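Copper homeostasis protein CutC (Streptococcus agalactiae, PDB 2BDQ) probably binds copper ions and may take part in copper homeostasis in the cytoplasm, as an assembly of two TIM-barrel subunits. Local coordinates at residues Thr12-Leu17 with Lys44-Tyr49; Glu80-Ala85 with Asp91-Gly96; Glu107-Leu112 with Leu145-Ile150; Met125-Ile130 with Lys137-Leu142. All blocks are in the same frame, centred on the assembly; numbering follows the deposited sequence.

Contact 1 (Thr12-Leu17 with Lys44-Tyr49)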
loop_
_atom_site.group_PDB
_atom_site.type_symbol
_atom_site.label_atom_id
_atom_site.label_comp_id
_atom_site.label_asym_id
_atom_site.label_seq_id
_atom_site.Cartn_x
_atom_site.Cartn_y
_atom_site.Cartn_z
ATOM N N THR A 12 1.822 9.857 7.525
ATOM C CA THR A 12 2.685 10.987 7.247
ATOM C C THR A 12 2.026 12.337 7.530
ATOM O O THR A 12 2.635 13.214 8.136
ATOM C CB THR A 12 3.128 10.969 5.773
ATOM O OG1 THR A 12 3.613 9.663 5.439
ATOM C CG2 THR A 12 4.223 11.981 5.535
ATOM N N ASP A 13 0.782 12.501 7.091
ATOM C CA ASP A 13 0.073 13.764 7.260
ATOM C C ASP A 13 -0.873 13.814 8.451
ATOM O O ASP A 13 -1.681 14.733 8.557
ATOM C CB ASP A 13 -0.701 14.068 5.977
ATOM C CG ASP A 13 0.180 14.009 4.745
ATOM O OD1 ASP A 13 -0.304 13.560 3.685
ATOM O OD2 ASP A 13 1.357 14.414 4.836
ATOM N N LEU A 14 -0.764 12.851 9.355
ATOM C CA LEU A 14 -1.655 12.819 10.510
ATOM C C LEU A 14 -1.276 13.753 11.656
ATOM O O LEU A 14 -2.130 14.125 12.459
ATOM C CB LEU A 14 -1.772 11.393 11.052
ATOM C CG LEU A 14 -2.370 10.314 10.147
ATOM C CD1 LEU A 14 -2.475 9.040 10.955
ATOM C CD2 LEU A 14 -3.738 10.725 9.622
ATOM N N THR A 15 -0.009 14.149 11.723
ATOM C CA THR A 15 0.456 15.009 12.806
ATOM C C THR A 15 -0.203 16.379 12.897
ATOM O O THR A 15 -0.118 17.036 13.932
ATOM C CB THR A 15 1.993 15.191 12.751
ATOM O OG1 THR A 15 2.400 15.478 11.408
ATOM C CG2 THR A 15 2.690 13.925 13.230
ATOM N N ARG A 16 -0.878 16.813 11.839
ATOM C CA ARG A 16 -1.524 18.122 11.876
ATOM C C ARG A 16 -3.034 18.041 12.101
ATOM O O ARG A 16 -3.708 19.067 12.197
ATOM C CB ARG A 16 -1.242 18.889 10.581
ATOM C CG ARG A 16 -1.172 20.399 10.774
ATOM C CD ARG A 16 -0.059 20.752 11.761
ATOM N NE ARG A 16 1.232 20.240 11.303
ATOM C CZ ARG A 16 2.210 19.833 12.106
ATOM N NH1 ARG A 16 3.349 19.383 11.589
ATOM N NH2 ARG A 16 2.046 19.866 13.423
ATOM N N LEU A 17 -3.567 16.827 12.191
ATOM C CA LEU A 17 -5.000 16.661 12.398
ATOM C C LEU A 17 -5.429 17.070 13.798
ATOM O O LEU A 17 -4.700 16.870 14.770
ATOM C CB LEU A 17 -5.421 15.212 12.134
ATOM C CG LEU A 17 -5.723 14.793 10.691
ATOM C CD1 LEU A 17 -4.577 15.173 9.776
ATOM C CD2 LEU A 17 -5.970 13.295 10.644
ATOM N N LYS A 44 -1.902 -0.557 13.101
ATOM C CA LYS A 44 -1.701 -0.596 14.546
ATOM C C LYS A 44 -1.272 0.753 15.116
ATOM O O LYS A 44 -1.867 1.252 16.077
ATOM C CB LYS A 44 -0.655 -1.652 14.894
ATOM C CG LYS A 44 -0.207 -1.680 16.353
ATOM C CD LYS A 44 0.859 -2.761 16.537
ATOM C CE LYS A 44 1.477 -2.750 17.926
ATOM N NZ LYS A 44 0.461 -3.001 18.980
ATOM N N GLU A 45 -0.240 1.344 14.526
ATOM C CA GLU A 45 0.256 2.624 15.008
ATOM C C GLU A 45 -0.673 3.797 14.728
ATOM O O GLU A 45 -0.816 4.687 15.561
ATOM C CB GLU A 45 1.642 2.895 14.420
ATOM C CG GLU A 45 2.688 1.854 14.823
ATOM C CD GLU A 45 2.754 1.649 16.332
ATOM O OE1 GLU A 45 2.811 2.659 17.072
ATOM O OE2 GLU A 45 2.760 0.481 16.781
ATOM N N ALA A 46 -1.294 3.807 13.554
ATOM C CA ALA A 46 -2.204 4.886 13.213
ATOM C C ALA A 46 -3.390 4.886 14.178
ATOM O O ALA A 46 -3.757 5.932 14.708
ATOM C CB ALA A 46 -2.690 4.737 11.779
ATOM N N ASN A 47 -3.973 3.714 14.416
ATOM C CA ASN A 47 -5.114 3.610 15.326
ATOM C C ASN A 47 -4.784 4.129 16.718
ATOM O O ASN A 47 -5.566 4.863 17.318
ATOM C CB ASN A 47 -5.598 2.162 15.438
ATOM C CG ASN A 47 -6.270 1.672 14.174
ATOM O OD1 ASN A 47 -6.722 0.528 14.101
ATOM N ND2 ASN A 47 -6.333 2.530 13.164
ATOM N N GLN A 48 -3.625 3.742 17.236
ATOM C CA GLN A 48 -3.210 4.183 18.562
ATOM C C GLN A 48 -2.917 5.677 18.560
ATOM O O GLN A 48 -3.274 6.382 19.498
ATOM C CB GLN A 48 -1.971 3.406 19.010
ATOM C CG GLN A 48 -1.468 3.760 20.404
ATOM C CD GLN A 48 -0.337 2.845 20.850
ATOM O OE1 GLN A 48 -0.449 1.616 20.769
ATOM N NE2 GLN A 48 0.756 3.436 21.325
ATOM N N TYR A 49 -2.273 6.154 17.500
ATOM C CA TYR A 49 -1.935 7.568 17.382
ATOM C C TYR A 49 -3.190 8.425 17.270
ATOM O O TYR A 49 -3.329 9.423 17.968
ATOM C CB TYR A 49 -1.061 7.806 16.153
ATOM C CG TYR A 49 -0.616 9.240 15.988
ATOM C CD1 TYR A 49 0.446 9.751 16.728
ATOM C CD2 TYR A 49 -1.262 10.089 15.088
ATOM C CE1 TYR A 49 0.860 11.079 16.573
ATOM C CE2 TYR A 49 -0.859 11.411 14.927
ATOM C CZ TYR A 49 0.205 11.899 15.671
ATOM O OH TYR A 49 0.621 13.201 15.506
#

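Contact 2 (Glu80-Ala85 with Asp91-Gly96)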
loop_
_atom_site.group_PDB
_atom_site.type_symbol
_atom_site.label_atom_id
_atom_site.label_comp_id
_atom_site.label_asym_id
_atom_site.label_seq_id
_atom_site.Cartn_x
_atom_site.Cartn_y
_atom_site.Cartn_z
ATOM N N GLU A 80 -8.749 -11.796 5.612
ATOM C CA GLU A 80 -7.587 -11.769 6.494
ATOM C C GLU A 80 -7.310 -10.348 6.972
ATOM O O GLU A 80 -7.068 -10.117 8.153
ATOM C CB GLU A 80 -6.354 -12.316 5.764
ATOM C CG GLU A 80 -5.115 -12.493 6.647
ATOM C CD GLU A 80 -5.344 -13.445 7.811
ATOM O OE1 GLU A 80 -5.995 -14.494 7.605
ATOM O OE2 GLU A 80 -4.860 -13.150 8.929
ATOM N N ASP A 81 -7.349 -9.390 6.054
ATOM C CA ASP A 81 -7.086 -8.011 6.438
ATOM C C ASP A 81 -8.154 -7.462 7.374
ATOM O O ASP A 81 -7.872 -6.587 8.200
ATOM C CB ASP A 81 -6.911 -7.125 5.198
ATOM C CG ASP A 81 -5.521 -7.268 4.590
ATOM O OD1 ASP A 81 -4.541 -7.297 5.378
ATOM O OD2 ASP A 81 -5.391 -7.341 3.346
ATOM N N ILE A 82 -9.372 -7.990 7.269
ATOM C CA ILE A 82 -10.456 -7.559 8.142
ATOM C C ILE A 82 -10.213 -8.062 9.552
ATOM O O ILE A 82 -10.409 -7.326 10.507
ATOM C CB ILE A 82 -11.810 -8.075 7.629
ATOM C CG1 ILE A 82 -12.231 -7.231 6.419
ATOM C CG2 ILE A 82 -12.869 -8.023 8.737
ATOM C CD1 ILE A 82 -13.448 -7.747 5.704
ATOM N N LEU A 83 -9.778 -9.313 9.683
ATOM C CA LEU A 83 -9.510 -9.891 11.000
ATOM C C LEU A 83 -8.447 -9.079 11.737
ATOM O O LEU A 83 -8.574 -8.810 12.926
ATOM C CB LEU A 83 -9.041 -11.335 10.846
ATOM C CG LEU A 83 -9.982 -12.532 11.012
ATOM C CD1 LEU A 83 -11.450 -12.146 10.968
ATOM C CD2 LEU A 83 -9.623 -13.520 9.921
ATOM N N ARG A 84 -7.394 -8.700 11.023
ATOM C CA ARG A 84 -6.328 -7.907 11.611
ATOM C C ARG A 84 -6.847 -6.508 11.964
ATOM O O ARG A 84 -6.584 -6.000 13.050
ATOM C CB ARG A 84 -5.146 -7.815 10.635
ATOM C CG ARG A 84 -4.025 -8.845 10.843
ATOM C CD ARG A 84 -4.495 -10.296 10.860
ATOM N NE ARG A 84 -5.106 -10.655 12.136
ATOM C CZ ARG A 84 -5.668 -11.831 12.401
ATOM N NH1 ARG A 84 -6.196 -12.053 13.595
ATOM N NH2 ARG A 84 -5.711 -12.783 11.476
ATOM N N ALA A 85 -7.601 -5.892 11.059
ATOM C CA ALA A 85 -8.130 -4.555 11.317
ATOM C C ALA A 85 -8.949 -4.518 12.602
ATOM O O ALA A 85 -8.840 -3.572 13.385
ATOM C CB ALA A 85 -8.979 -4.080 10.145
ATOM N N ASP A 91 -12.071 1.382 14.078
ATOM C CA ASP A 91 -13.437 1.816 14.342
ATOM C C ASP A 91 -14.415 1.497 13.225
ATOM O O ASP A 91 -15.615 1.357 13.469
ATOM C CB ASP A 91 -13.444 3.313 14.615
ATOM C CG ASP A 91 -12.644 3.670 15.845
ATOM O OD1 ASP A 91 -13.097 3.330 16.961
ATOM O OD2 ASP A 91 -11.555 4.267 15.694
ATOM N N ALA A 92 -13.906 1.372 12.003
ATOM C CA ALA A 92 -14.764 1.066 10.870
ATOM C C ALA A 92 -13.984 0.409 9.740
ATOM O O ALA A 92 -12.766 0.539 9.656
ATOM C CB ALA A 92 -15.436 2.342 10.373
ATOM N N LEU A 93 -14.702 -0.296 8.871
ATOM C CA LEU A 93 -14.095 -0.965 7.734
ATOM C C LEU A 93 -14.721 -0.407 6.457
ATOM O O LEU A 93 -15.939 -0.239 6.380
ATOM C CB LEU A 93 -14.329 -2.473 7.840
ATOM C CG LEU A 93 -13.949 -3.098 9.190
ATOM C CD1 LEU A 93 -14.337 -4.573 9.192
ATOM C CD2 LEU A 93 -12.455 -2.933 9.452
ATOM N N VAL A 94 -13.882 -0.118 5.464
ATOM C CA VAL A 94 -14.330 0.441 4.192
ATOM C C VAL A 94 -14.061 -0.569 3.077
ATOM O O VAL A 94 -12.909 -0.921 2.814
ATOM C CB VAL A 94 -13.567 1.745 3.877
ATOM C CG1 VAL A 94 -14.199 2.454 2.696
ATOM C CG2 VAL A 94 -13.538 2.641 5.107
ATOM N N LEU A 95 -15.120 -1.042 2.425
ATOM C CA LEU A 95 -14.954 -2.014 1.351
ATOM C C LEU A 95 -16.021 -1.840 0.273
ATOM O O LEU A 95 -16.951 -1.048 0.423
ATOM C CB LEU A 95 -15.026 -3.436 1.911
ATOM C CG LEU A 95 -16.376 -3.938 2.437
ATOM C CD1 LEU A 95 -16.356 -5.455 2.535
ATOM C CD2 LEU A 95 -16.667 -3.325 3.786
ATOM N N GLY A 96 -15.884 -2.588 -0.815
ATOM C CA GLY A 96 -16.859 -2.495 -1.886
ATOM C C GLY A 96 -16.638 -3.606 -2.879
ATOM O O GLY A 96 -15.561 -3.714 -3.467
#

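Contact 3 (Glu107-Leu112 with Leu145-Ile150)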
loop_
_atom_site.group_PDB
_atom_site.type_symbol
_atom_site.label_atom_id
_atom_site.label_comp_id
_atom_site.label_asym_id
_atom_site.label_seq_id
_atom_site.Cartn_x
_atom_site.Cartn_y
_atom_site.Cartn_z
ATOM N N GLU A 107 -23.554 -11.940 -2.188
ATOM C CA GLU A 107 -22.998 -13.201 -1.724
ATOM C C GLU A 107 -21.554 -13.057 -1.252
ATOM O O GLU A 107 -21.180 -13.615 -0.218
ATOM C CB GLU A 107 -23.096 -14.273 -2.817
ATOM C CG GLU A 107 -22.788 -13.767 -4.225
ATOM C CD GLU A 107 -24.023 -13.232 -4.940
ATOM O OE1 GLU A 107 -24.952 -14.033 -5.191
ATOM O OE2 GLU A 107 -24.065 -12.021 -5.251
ATOM N N ALA A 108 -20.746 -12.302 -1.992
ATOM C CA ALA A 108 -19.347 -12.116 -1.611
ATOM C C ALA A 108 -19.253 -11.352 -0.292
ATOM O O ALA A 108 -18.488 -11.730 0.597
ATOM C CB ALA A 108 -18.579 -11.379 -2.714
ATOM N N ILE A 109 -20.037 -10.284 -0.157
ATOM C CA ILE A 109 -20.020 -9.496 1.071
ATOM C C ILE A 109 -20.460 -10.326 2.276
ATOM O O ILE A 109 -19.871 -10.218 3.355
ATOM C CB ILE A 109 -20.939 -8.256 0.967
ATOM C CG1 ILE A 109 -20.398 -7.293 -0.088
ATOM C CG2 ILE A 109 -21.022 -7.545 2.317
ATOM C CD1 ILE A 109 -21.317 -6.156 -0.384
ATOM N N GLU A 110 -21.494 -11.146 2.106
ATOM C CA GLU A 110 -21.963 -11.972 3.212
ATOM C C GLU A 110 -20.866 -12.924 3.674
ATOM O O GLU A 110 -20.778 -13.235 4.856
ATOM C CB GLU A 110 -23.225 -12.760 2.821
ATOM C CG GLU A 110 -24.419 -11.874 2.497
ATOM C CD GLU A 110 -25.730 -12.642 2.357
ATOM O OE1 GLU A 110 -25.775 -13.647 1.611
ATOM O OE2 GLU A 110 -26.724 -12.228 2.994
ATOM N N GLN A 111 -20.021 -13.371 2.745
ATOM C CA GLN A 111 -18.923 -14.277 3.086
ATOM C C GLN A 111 -17.955 -13.606 4.064
ATOM O O GLN A 111 -17.310 -14.277 4.876
ATOM C CB GLN A 111 -18.140 -14.695 1.830
ATOM C CG GLN A 111 -18.759 -15.817 0.994
ATOM C CD GLN A 111 -17.885 -16.200 -0.206
ATOM O OE1 GLN A 111 -17.931 -15.557 -1.260
ATOM N NE2 GLN A 111 -17.071 -17.239 -0.038
ATOM N N LEU A 112 -17.855 -12.281 3.988
ATOM C CA LEU A 112 -16.947 -11.542 4.858
ATOM C C LEU A 112 -17.604 -10.970 6.118
ATOM O O LEU A 112 -16.910 -10.574 7.059
ATOM C CB LEU A 112 -16.291 -10.405 4.075
ATOM C CG LEU A 112 -15.501 -10.772 2.815
ATOM C CD1 LEU A 112 -15.253 -9.518 1.982
ATOM C CD2 LEU A 112 -14.194 -11.439 3.203
ATOM N N LEU A 145 -27.716 -5.587 4.506
ATOM C CA LEU A 145 -26.425 -6.184 4.818
ATOM C C LEU A 145 -25.838 -5.611 6.105
ATOM O O LEU A 145 -24.758 -6.016 6.533
ATOM C CB LEU A 145 -25.457 -5.959 3.665
ATOM C CG LEU A 145 -25.798 -6.743 2.401
ATOM C CD1 LEU A 145 -24.928 -6.289 1.253
ATOM C CD2 LEU A 145 -25.604 -8.229 2.669
ATOM N N GLY A 146 -26.540 -4.658 6.712
ATOM C CA GLY A 146 -26.068 -4.068 7.953
ATOM C C GLY A 146 -24.972 -3.022 7.842
ATOM O O GLY A 146 -24.208 -2.839 8.789
ATOM N N PHE A 147 -24.892 -2.344 6.698
ATOM C CA PHE A 147 -23.890 -1.303 6.476
ATOM C C PHE A 147 -24.277 -0.008 7.189
ATOM O O PHE A 147 -25.455 0.322 7.279
ATOM C CB PHE A 147 -23.730 -1.044 4.977
ATOM C CG PHE A 147 -22.669 -1.880 4.334
ATOM C CD1 PHE A 147 -21.414 -1.335 4.048
ATOM C CD2 PHE A 147 -22.908 -3.220 4.024
ATOM C CE1 PHE A 147 -20.416 -2.112 3.465
ATOM C CE2 PHE A 147 -21.911 -4.000 3.443
ATOM C CZ PHE A 147 -20.656 -3.438 3.161
ATOM N N THR A 148 -23.276 0.720 7.678
ATOM C CA THR A 148 -23.478 1.977 8.404
ATOM C C THR A 148 -23.543 3.216 7.512
ATOM O O THR A 148 -24.357 4.101 7.743
ATOM C CB THR A 148 -22.366 2.171 9.460
ATOM O OG1 THR A 148 -22.366 1.051 10.355
ATOM C CG2 THR A 148 -22.594 3.442 10.263
ATOM N N ARG A 149 -22.671 3.299 6.514
ATOM C CA ARG A 149 -22.701 4.437 5.607
ATOM C C ARG A 149 -22.158 4.115 4.230
ATOM O O ARG A 149 -21.549 3.063 4.005
ATOM C CB ARG A 149 -21.964 5.653 6.192
ATOM C CG ARG A 149 -20.513 5.437 6.475
ATOM C CD ARG A 149 -19.815 6.735 6.888
ATOM N NE ARG A 149 -18.568 6.383 7.552
ATOM C CZ ARG A 149 -18.504 5.924 8.797
ATOM N NH1 ARG A 149 -19.621 5.792 9.505
ATOM N NH2 ARG A 149 -17.338 5.552 9.316
ATOM N N ILE A 150 -22.402 5.042 3.314
ATOM C CA ILE A 150 -21.990 4.916 1.931
ATOM C C ILE A 150 -21.245 6.171 1.505
ATOM O O ILE A 150 -21.737 7.294 1.682
ATOM C CB ILE A 150 -23.213 4.763 0.993
ATOM C CG1 ILE A 150 -24.129 3.651 1.502
ATOM C CG2 ILE A 150 -22.748 4.465 -0.422
ATOM C CD1 ILE A 150 -25.395 3.480 0.683
#

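Contact 4 (Met125-Ile130 with Lys137-Leu142)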
loop_
_atom_site.group_PDB
_atom_site.type_symbol
_atom_site.label_atom_id
_atom_site.label_comp_id
_atom_site.label_asym_id
_atom_site.label_seq_id
_atom_site.Cartn_x
_atom_site.Cartn_y
_atom_site.Cartn_z
HETATM N N MSE A 125 -16.613 4.364 -2.905
HETATM C CA MSE A 125 -16.834 4.911 -4.247
HETATM C C MSE A 125 -17.285 3.882 -5.299
HETATM O O MSE A 125 -17.767 4.251 -6.369
HETATM C CB MSE A 125 -15.549 5.615 -4.721
HETATM C CG MSE A 125 -15.719 7.029 -5.310
HETATM SE SE MSE A 125 -15.750 8.525 -4.021
HETATM C CE MSE A 125 -13.845 8.688 -3.671
ATOM N N ALA A 126 -17.125 2.596 -5.015
ATOM C CA ALA A 126 -17.559 1.578 -5.970
ATOM C C ALA A 126 -19.064 1.723 -6.209
ATOM O O ALA A 126 -19.594 1.254 -7.218
ATOM C CB ALA A 126 -17.250 0.185 -5.444
ATOM N N PHE A 127 -19.745 2.375 -5.271
ATOM C CA PHE A 127 -21.184 2.583 -5.373
ATOM C C PHE A 127 -21.561 3.359 -6.632
ATOM O O PHE A 127 -22.596 3.090 -7.237
ATOM C CB PHE A 127 -21.699 3.344 -4.148
ATOM C CG PHE A 127 -23.200 3.442 -4.080
ATOM C CD1 PHE A 127 -23.955 2.406 -3.526
ATOM C CD2 PHE A 127 -23.863 4.558 -4.582
ATOM C CE1 PHE A 127 -25.347 2.479 -3.480
ATOM C CE2 PHE A 127 -25.254 4.640 -4.542
ATOM C CZ PHE A 127 -25.998 3.605 -3.989
ATOM N N ASP A 128 -20.724 4.315 -7.026
ATOM C CA ASP A 128 -20.999 5.130 -8.206
ATOM C C ASP A 128 -20.978 4.355 -9.528
ATOM O O ASP A 128 -21.538 4.827 -10.522
ATOM C CB ASP A 128 -20.009 6.296 -8.290
ATOM C CG ASP A 128 -20.081 7.220 -7.079
ATOM O OD1 ASP A 128 -21.159 7.797 -6.818
ATOM O OD2 ASP A 128 -19.055 7.375 -6.380
ATOM N N VAL A 129 -20.340 3.178 -9.543
ATOM C CA VAL A 129 -20.253 2.345 -10.753
ATOM C C VAL A 129 -21.594 1.664 -11.033
ATOM O O VAL A 129 -21.878 1.249 -12.159
ATOM C CB VAL A 129 -19.165 1.240 -10.611
ATOM C CG1 VAL A 129 -19.117 0.369 -11.875
ATOM C CG2 VAL A 129 -17.808 1.870 -10.351
ATOM N N ILE A 130 -22.406 1.538 -9.990
ATOM C CA ILE A 130 -23.722 0.924 -10.104
ATOM C C ILE A 130 -24.609 1.761 -11.042
ATOM O O ILE A 130 -24.647 2.990 -10.949
ATOM C CB ILE A 130 -24.378 0.823 -8.709
ATOM C CG1 ILE A 130 -23.488 -0.027 -7.796
ATOM C CG2 ILE A 130 -25.780 0.220 -8.811
ATOM C CD1 ILE A 130 -24.034 -0.216 -6.403
ATOM N N LYS A 137 -32.003 0.556 -5.138
ATOM C CA LYS A 137 -32.140 -0.814 -4.655
ATOM C C LYS A 137 -30.871 -1.196 -3.904
ATOM O O LYS A 137 -30.921 -1.851 -2.859
ATOM C CB LYS A 137 -32.343 -1.775 -5.827
ATOM C CG LYS A 137 -33.649 -1.560 -6.579
ATOM C CD LYS A 137 -33.423 -1.536 -8.091
ATOM C CE LYS A 137 -33.891 -0.210 -8.671
ATOM N NZ LYS A 137 -33.297 0.952 -7.935
ATOM N N SER A 138 -29.731 -0.784 -4.452
ATOM C CA SER A 138 -28.443 -1.069 -3.839
ATOM C C SER A 138 -28.415 -0.555 -2.399
ATOM O O SER A 138 -27.859 -1.200 -1.520
ATOM C CB SER A 138 -27.323 -0.430 -4.663
ATOM O OG SER A 138 -27.327 -0.941 -5.988
ATOM N N ILE A 139 -29.035 0.599 -2.167
ATOM C CA ILE A 139 -29.092 1.180 -0.835
ATOM C C ILE A 139 -29.847 0.230 0.091
ATOM O O ILE A 139 -29.384 -0.080 1.193
ATOM C CB ILE A 139 -29.780 2.571 -0.866
ATOM C CG1 ILE A 139 -28.832 3.591 -1.512
ATOM C CG2 ILE A 139 -30.174 3.000 0.542
ATOM C CD1 ILE A 139 -29.424 4.998 -1.673
ATOM N N ASP A 140 -31.007 -0.235 -0.366
ATOM C CA ASP A 140 -31.826 -1.170 0.406
ATOM C C ASP A 140 -31.009 -2.413 0.724
ATOM O O ASP A 140 -31.082 -2.939 1.828
ATOM C CB ASP A 140 -33.074 -1.573 -0.391
ATOM C CG ASP A 140 -34.091 -0.449 -0.493
ATOM O OD1 ASP A 140 -34.865 -0.437 -1.472
ATOM O OD2 ASP A 140 -34.130 0.412 0.409
ATOM N N GLN A 141 -30.234 -2.880 -0.253
ATOM C CA GLN A 141 -29.406 -4.063 -0.059
ATOM C C GLN A 141 -28.319 -3.787 0.966
ATOM O O GLN A 141 -28.010 -4.649 1.789
ATOM C CB GLN A 141 -28.755 -4.488 -1.369
ATOM C CG GLN A 141 -29.705 -5.101 -2.379
ATOM C CD GLN A 141 -29.030 -5.331 -3.715
ATOM O OE1 GLN A 141 -29.567 -6.011 -4.584
ATOM N NE2 GLN A 141 -27.845 -4.752 -3.890
ATOM N N LEU A 142 -27.733 -2.593 0.921
ATOM C CA LEU A 142 -26.686 -2.249 1.878
ATOM C C LEU A 142 -27.271 -2.154 3.282
ATOM O O LEU A 142 -26.614 -2.513 4.260
ATOM C CB LEU A 142 -26.011 -0.931 1.498
ATOM C CG LEU A 142 -25.143 -0.988 0.241
ATOM C CD1 LEU A 142 -24.560 0.387 -0.022
ATOM C CD2 LEU A 142 -24.037 -2.029 0.416
#

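Contact 1 (Thr12-Leu17 with Lys44-Tyr49)
Tyr49, on the outer helix 40-52 of the TIM barrel, reaches across to Leu14 and Thr15 in the loop that leaves strand 3-9. With CG anti to the backbone N (chi1 -178°), the ring extends off the helix toward this loop. The inner part of the contact is buried against the barrel wall. There Leu14 CB stands 4.0 Å from Tyr49 CE2. A branched aliphatic side chain suits this place because it also meets Val25 and Ala8 of two neighbouring strands. Ala46 adds a methyl that just reaches Leu14 CD1, at 4.4 Å from its CB, and also meets Leu11 and Leu27.

The outer part lies on the solvent side, at exposed Thr15, yet it holds the closest approach: the threonine methyl meets the ring obliquely, with CG2 3.2 Å from Tyr49 OH. Tyrosine fits such a border, its ring packing against apolar groups while its hydroxyl end lies beside Thr15, without a hydrogen bond to the loop segment; Leu73 of the second subunit also packs on it. The loop holds its own turn through the Leu17 N to Leu14 O bond of 3.1 Å, and that same Leu14 O lies at the edge of the Tyr49 ring, in its plane, 3.9 Å from CE2.

Contact 2 (Glu80-Ala85 with Asp91-Gly96)
Leu93 of strand 92-95 sets its CG opposite the carbonyl carbon (chi1 -51°); from there chi2 of 175° sends CD1 straight on toward Ile82 of helix 72-87, while CD2 forks off toward Ala85. On the helix, Ile82 places CG2 opposite its own backbone N (chi1 -76° for CG1), and this short branch is the one that touches. The two methyls of Leu93 divide the work: CD1 meets Ile82 CG2 at 3.8 Å, and CD2 meets Ala85 CB at 3.7 Å. Ile82 and Ala85 are three residues apart and so share one helix face, with the forked leucine set against both. Isoleucine suits its place by offering a methyl close to the backbone, and alanine by offering its single one, so that both meet the leucine at nearly equal distances. All three residues are buried, and the contact rests on van der Waals packing without a polar bond.

Polar groups gather on another part of the helix. Arg84 NH2 makes a salt bridge with Glu80 OE2 one turn back, 2.7 Å long. The acceptor lies in the guanidinium plane, but the arginine meets OE2 on its syn side, tilted out of the carboxylate plane. Leu83 CB lies over a face of that guanidinium, and Arg84 has a second carboxylate partner in Glu87.

The contact closes the beta-alpha-beta unit of strand 56-60, helix 72-87 and strand 92-95. Strand 92-95 runs parallel between strands 56-60 and 121-123, helix 106-116 packs alongside through Ala115 and Thr116, and Asp81 bonds to Ser39 and Gly41 of the second subunit.

Contact 3 (Glu107-Leu112 with Leu145-Ile150)
Ile109, whose side chain meets Leu145 and Phe147, gives its carbonyl O to Leu112 N at 3.0 Å, the shortest backbone bond within either segment; no hydrogen bond spans the two. Here helix 106-116 of the TIM barrel packs against the chain that leaves helix 135-144 and enters strand 149-152. That exit is a Schellman motif: Gly146 takes a positive phi (79°), a conformation easy for a residue without a side chain, and Leu145 and Phe147 flank it.

Ile109 uses both its branches. CG2 comes in at the edge of the Phe147 ring, near its plane, 3.8 Å from CE2, while CD1 meets Leu145 CD1 at 4.0 Å, the two side chains crossing at about a right angle. On the exposed side, Glu110 runs across Leu145: chi1 of -63° places its CG 3.8 Å from Leu145 CD2, and the chain runs on from there to the carboxylate. Phe147 is buried and also meets Leu121 and Leu142, as suits a large aromatic.

The closest contacts are thus all between carbons: the fit depends on shape and on removing apolar surface from water, and no hydrogen bond between the two segments fixes how helix and turn lie against each other.

Contact 4 (Met125-Ile130 with Lys137-Leu142)
The loop after strand 121-123 of the TIM barrel folds back on helix 135-144, the helix it leads into, and does so through Phe127 and Ile130. Residues 125-129 have helical backbone angles, and the loop is drawn together by successive i+3 to i backbone bonds, as in beta turns, without the regular helical bonds: Asp128 N bonds to Met125 O, Val129 N to Ala126 O and Ile130 N to Phe127 O.

Phe127 is the centre of the packing. Its CG lies opposite the backbone N (chi1 -172°), which directs the ring at the helix, where three residues receive it obliquely. CE1 is 3.7 Å from Ser138 CB, CZ is 3.8 Å from Ile139 CG1, and CD1 is 4.1 Å from Leu142 CD1. Positions 138, 139 and 142 fall on one side of the helix, so the ring meets neighbouring side chains there. Leu171 of helix 165-175 and Ile150 and Leu152 of strand 149-152 also touch the ring, a surrounding that suits a large apolar group in this layer between strands and helices.

Serine suits position 138 because it is small enough for the ring to approach and because its hydroxyl, though the residue is buried, has a partner: Ser138 OG hydrogen-bonds to Asp134 O, four residues earlier and just ahead of the helix. Ile130 packs against this already bonded hydroxyl with two carbons at once, CG2 and CD1 each lying 3.4 Å from Ser138 OG.

All four contacts belong to one eight-stranded parallel barrel and follow its circuit of strands and helices. Contact 1 comes first along the chain, then contact 2; contact 4 is nested inside the stretch closed by contact 3. Contacts 2 and 3, with centres about 11 Å apart, touch, for instance Leu95 on Phe147, as do contacts 3 and 4, also about 11 Å apart, where Ile150 packs on Phe127 and Leu142. These three thus form a continuous layer between barrel and helices. Contact 1 touches none of them: contact 2 comes within about 5 Å between nearest atoms, and contact 4 lies about 30 Å away between centres. Contacts 1 and 2 both reach the second subunit, linking this side of the barrel to dimer assembly.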